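Local coordinates for protein esterase E25 (Uncultured bacterium, PDB 4Q05) that probably hydrolyses ester bonds as a dimeric esterase of the bacterial hormone-sensitive lipase family, with an alpha/beta-hydrolase fold, at residues Arg310-Leu315 against Val320-Phe325; Pro293-Thr298 against Asn352-Gln357. One frame throughout, in Å; residues are numbered along the deposited sequence.

How the interactions relate
Both interactions are buried and pack a helix against the edge of the central sheet where strands 294-299 and 322-327 lie side by side, yet their chemistry differs. Interaction 1 joins helix 305-317 to strand 322-327, at one edge of this chain's sheet, and mixes polar with apolar contacts: a histidine bonded to a backbone carbonyl and to sodium, a turn hydrogen bond and small aliphatic groups; His312, its sodium ion and Leu324 adjoin the second subunit. Interaction 2 sets helix 342-358 on the next strand inward by aromatic packing, without a hydrogen bond between its segments, and no other chain touches it. Backbone pairing of Val321 and Asp323 with Thr294 ties the two together, and Phe325 packs on Phe295.

Interaction 1: residues Arg310-Leu315 against Val320-Phe325; sequences RTHIKL and VVADLF. With NA (sodium ion), chain C.
His312 and Ala322 carry the polar part of this contact: His312 NE2 donates to Ala322 O at 3.0 Å. The oxygen lies near the imidazole plane, but the bond is bent, with an N-H...O angle of 135°, and the donor sits above the carbonyl plane. Arg316 NH1 also bonds to this oxygen, which therefore has two donors. A backbone bond of 3.0 Å from Val320 N to Leu315 O closes the turn between helix and strand.

On the other side of the imidazole, His312 ND1 binds a sodium ion at 2.8 Å. Val326 O of the second subunit binds the same ion, making it a bridge between the chains. Both ring nitrogens are thus engaged, which should restrict rotation of the imidazole. Its CG stands anti to the backbone N (chi1 172°), which brings NE2 to the carbonyl of Ala322 and the ring face against Leu324 CB.

Apolar packing fills in around these bonds. Leu324 CB lies over the centre of the His312 ring, 3.5 Å from the centroid, in a CH-pi contact. Nearer the turn, Leu315 CB meets Ala322 CB at 3.9 Å and Val320 CB at 4.0 Å.

Helix segment 310-315 runs nearly antiparallel to strand segment 322-325, their axes at 156°; helix 305-317 is the crossover helix of the beta-alpha-beta unit of strands 294-299 and 322-327. Leu315 and His312 also touch Leu296 of strand 294-299, while Leu324 packs on Leu324 of the second subunit, placing this edge strand of the chain's sheet at the dimer interface.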
# COMPACT_ATOMS: atom_id res chain seq x y z
N ARG A 310 3.20 6.99 -3.29
CA ARG A 310 4.15 8.11 -3.26
C ARG A 310 3.48 9.28 -2.59
O ARG A 310 4.10 9.99 -1.81
CB ARG A 310 4.63 8.49 -4.66
CG ARG A 310 5.63 7.50 -5.25
CD ARG A 310 5.89 7.83 -6.71
NE ARG A 310 6.50 9.15 -6.85
CZ ARG A 310 6.49 9.87 -7.97
NH1 ARG A 310 5.90 9.41 -9.06
NH2 ARG A 310 7.07 11.06 -7.98
N THR A 311 2.20 9.49 -2.87
CA THR A 311 1.50 10.61 -2.25
C THR A 311 1.28 10.35 -0.76
O THR A 311 1.48 11.23 0.06
CB THR A 311 0.15 10.89 -2.93
OG1 THR A 311 0.37 11.29 -4.30
CG2 THR A 311 -0.58 12.00 -2.19
N HIS A 312 0.88 9.13 -0.43
CA HIS A 312 0.67 8.75 0.96
C HIS A 312 1.95 8.98 1.76
O HIS A 312 1.92 9.52 2.86
CB HIS A 312 0.26 7.27 1.07
CG HIS A 312 0.23 6.77 2.48
ND1 HIS A 312 1.20 5.95 3.01
CD2 HIS A 312 -0.65 7.01 3.49
CE1 HIS A 312 0.91 5.68 4.27
NE2 HIS A 312 -0.20 6.32 4.59
N ILE A 313 3.07 8.57 1.18
CA ILE A 313 4.34 8.66 1.88
C ILE A 313 4.72 10.12 2.03
O ILE A 313 5.14 10.54 3.10
CB ILE A 313 5.46 7.86 1.17
CG1 ILE A 313 5.21 6.35 1.32
CG2 ILE A 313 6.84 8.20 1.75
CD1 ILE A 313 5.14 5.89 2.82
N LYS A 314 4.55 10.91 0.97
CA LYS A 314 4.91 12.33 1.05
C LYS A 314 4.05 13.04 2.09
O LYS A 314 4.54 13.89 2.84
CB LYS A 314 4.83 13.03 -0.32
CG LYS A 314 5.37 14.48 -0.28
CD LYS A 314 5.54 15.09 -1.67
CE LYS A 314 6.20 16.47 -1.59
NZ LYS A 314 6.49 17.04 -2.93
N LEU A 315 2.77 12.69 2.16
CA LEU A 315 1.91 13.25 3.21
C LEU A 315 2.44 12.90 4.60
O LEU A 315 2.62 13.78 5.45
CB LEU A 315 0.47 12.75 3.06
CG LEU A 315 -0.24 13.22 1.79
CD1 LEU A 315 -1.44 12.36 1.49
CD2 LEU A 315 -0.65 14.68 1.93
N VAL A 320 1.36 14.89 7.90
CA VAL A 320 -0.08 14.81 7.69
C VAL A 320 -0.62 13.45 8.11
O VAL A 320 0.01 12.43 7.89
CB VAL A 320 -0.43 15.05 6.20
CG1 VAL A 320 -1.92 14.93 5.99
CG2 VAL A 320 0.10 16.42 5.74
N VAL A 321 -1.80 13.44 8.71
CA VAL A 321 -2.50 12.19 8.95
C VAL A 321 -2.94 11.64 7.61
O VAL A 321 -3.69 12.28 6.87
CB VAL A 321 -3.72 12.40 9.86
CG1 VAL A 321 -4.46 11.09 10.07
CG2 VAL A 321 -3.29 13.00 11.21
N ALA A 322 -2.43 10.47 7.25
CA ALA A 322 -2.82 9.85 5.99
C ALA A 322 -2.91 8.35 6.16
O ALA A 322 -1.97 7.71 6.64
CB ALA A 322 -1.83 10.22 4.88
N ASP A 323 -4.06 7.80 5.79
CA ASP A 323 -4.33 6.38 5.91
C ASP A 323 -4.38 5.76 4.53
O ASP A 323 -5.10 6.25 3.66
CB ASP A 323 -5.65 6.16 6.66
CG ASP A 323 -5.55 6.56 8.12
OD1 ASP A 323 -4.42 6.53 8.66
OD2 ASP A 323 -6.59 6.91 8.75
N LEU A 324 -3.59 4.71 4.33
CA LEU A 324 -3.52 4.07 3.02
C LEU A 324 -4.19 2.70 3.03
O LEU A 324 -4.01 1.91 3.97
CB LEU A 324 -2.05 3.89 2.60
CG LEU A 324 -1.87 3.06 1.32
CD1 LEU A 324 -2.34 3.80 0.06
CD2 LEU A 324 -0.42 2.63 1.14
N PHE A 325 -4.96 2.42 1.98
CA PHE A 325 -5.56 1.11 1.75
C PHE A 325 -5.21 0.63 0.35
O PHE A 325 -5.45 1.34 -0.63
CB PHE A 325 -7.08 1.18 1.93
CG PHE A 325 -7.49 1.59 3.31
CD1 PHE A 325 -7.48 2.92 3.69
CD2 PHE A 325 -7.83 0.63 4.25
CE1 PHE A 325 -7.83 3.29 4.97
CE2 PHE A 325 -8.18 1.00 5.54
CZ PHE A 325 -8.18 2.33 5.90
NA NA C . 2.50 4.21 1.32

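Interaction 2: residues Pro293-Thr298 against Asn352-Gln357; sequences PTFLIT and NAFLLQ
Phe354 presents the face of its ring to Phe295, whose edge points into it in a T-shaped pair with centroids 5.5 Å apart and planes at 74°. Both side chains hold CG anti to the backbone N (Phe354 chi1 -175°, Phe295 chi1 -178°), and they lie alongside each other, pointing opposite ways. Phe295 CD2 thereby reaches Phe354 CG at 3.7 Å, near the root of the ring. Phe295 CB covers the centre of the same face, 3.8 Å from the centroid of the Phe354 ring, in a CH-pi contact.

The far end of the Phe354 ring meets the start of the strand. Its CZ lies 3.7 Å from Pro293 CB and also abuts the carbonyl carbons of Pro293 and Thr294, that of Pro293 at the ring edge. Cut back to an alanine, Phe354 would lose its ring, which is likely to open a gap beside Pro293 and leave the Phe295 edge without its aromatic partner.

Asp323 and Ala229, on the strands flanking 294-299, also touch Phe354, placing its ring across three adjacent strands. With Phe295 against Glu350 and Leu351, and Ile297 against Ala347, helix 342-358 covers the sheet face opposite helix 305-317, a helix-on-sheet packing characteristic of the alpha/beta-hydrolase fold.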
# COMPACT_ATOMS: atom_id res chain seq x y z
N PRO A 293 -6.31 15.66 7.19
CA PRO A 293 -6.19 14.19 7.18
C PRO A 293 -6.67 13.65 5.85
O PRO A 293 -7.72 14.06 5.36
CB PRO A 293 -7.15 13.77 8.30
CG PRO A 293 -7.10 14.92 9.27
CD PRO A 293 -6.99 16.15 8.40
N THR A 294 -5.90 12.72 5.29
CA THR A 294 -6.16 12.21 3.95
C THR A 294 -6.31 10.68 3.93
O THR A 294 -5.57 9.96 4.60
CB THR A 294 -5.03 12.66 3.01
OG1 THR A 294 -5.02 14.09 2.95
CG2 THR A 294 -5.22 12.10 1.58
N PHE A 295 -7.28 10.22 3.16
CA PHE A 295 -7.61 8.81 3.02
C PHE A 295 -7.27 8.46 1.59
O PHE A 295 -7.76 9.11 0.65
CB PHE A 295 -9.11 8.65 3.31
CG PHE A 295 -9.62 7.22 3.25
CD1 PHE A 295 -9.78 6.56 2.05
CD2 PHE A 295 -10.02 6.58 4.42
CE1 PHE A 295 -10.29 5.27 2.01
CE2 PHE A 295 -10.55 5.29 4.38
CZ PHE A 295 -10.67 4.64 3.18
N LEU A 296 -6.43 7.44 1.39
CA LEU A 296 -6.02 7.07 0.03
C LEU A 296 -6.28 5.60 -0.23
O LEU A 296 -6.14 4.77 0.65
CB LEU A 296 -4.53 7.34 -0.20
CG LEU A 296 -4.02 8.76 0.07
CD1 LEU A 296 -3.44 8.84 1.48
CD2 LEU A 296 -2.97 9.15 -0.99
N ILE A 297 -6.65 5.28 -1.46
CA ILE A 297 -6.97 3.91 -1.82
C ILE A 297 -6.47 3.59 -3.21
O ILE A 297 -6.50 4.44 -4.12
CB ILE A 297 -8.49 3.63 -1.67
CG1 ILE A 297 -8.81 2.20 -2.10
CG2 ILE A 297 -9.29 4.59 -2.50
CD1 ILE A 297 -10.25 1.84 -1.87
N THR A 298 -5.96 2.38 -3.37
CA THR A 298 -5.46 1.92 -4.65
C THR A 298 -5.43 0.38 -4.57
O THR A 298 -6.09 -0.20 -3.71
CB THR A 298 -4.06 2.52 -4.95
OG1 THR A 298 -3.56 2.05 -6.21
CG2 THR A 298 -3.07 2.18 -3.84
N ASN A 352 -16.15 6.06 5.89
CA ASN A 352 -17.15 6.53 6.84
C ASN A 352 -16.55 6.76 8.21
O ASN A 352 -16.78 7.80 8.83
CB ASN A 352 -18.31 5.54 6.93
CG ASN A 352 -19.28 5.91 8.04
OD1 ASN A 352 -20.20 6.71 7.84
ND2 ASN A 352 -19.06 5.36 9.21
N ALA A 353 -15.77 5.79 8.69
CA ALA A 353 -15.14 5.93 10.00
C ALA A 353 -14.16 7.10 9.99
O ALA A 353 -14.00 7.80 10.98
CB ALA A 353 -14.43 4.63 10.40
N PHE A 354 -13.53 7.31 8.86
CA PHE A 354 -12.52 8.35 8.70
C PHE A 354 -13.19 9.72 8.74
O PHE A 354 -12.68 10.65 9.36
CB PHE A 354 -11.79 8.13 7.38
CG PHE A 354 -10.64 9.06 7.15
CD1 PHE A 354 -9.37 8.74 7.60
CD2 PHE A 354 -10.83 10.24 6.44
CE1 PHE A 354 -8.30 9.59 7.37
CE2 PHE A 354 -9.75 11.09 6.20
CZ PHE A 354 -8.49 10.77 6.67
N LEU A 355 -14.33 9.85 8.07
CA LEU A 355 -15.11 11.09 8.11
C LEU A 355 -15.68 11.37 9.50
O LEU A 355 -15.70 12.51 9.96
CB LEU A 355 -16.25 11.04 7.09
CG LEU A 355 -15.87 10.87 5.62
CD1 LEU A 355 -17.11 10.86 4.75
CD2 LEU A 355 -14.90 11.96 5.17
N LEU A 356 -16.15 10.33 10.18
CA LEU A 356 -16.63 10.50 11.55
C LEU A 356 -15.51 10.98 12.47
O LEU A 356 -15.74 11.78 13.38
CB LEU A 356 -17.23 9.21 12.10
CG LEU A 356 -18.57 8.81 11.48
CD1 LEU A 356 -19.01 7.45 11.99
CD2 LEU A 356 -19.63 9.87 11.78
N GLN A 357 -14.30 10.51 12.24
CA GLN A 357 -13.19 10.93 13.10
C GLN A 357 -12.70 12.35 12.83
O GLN A 357 -12.38 13.08 13.77
CB GLN A 357 -12.02 9.96 13.01
CG GLN A 357 -10.79 10.48 13.74
CD GLN A 357 -9.77 9.39 14.04
OE1 GLN A 357 -8.75 9.65 14.68
NE2 GLN A 357 -10.03 8.19 13.56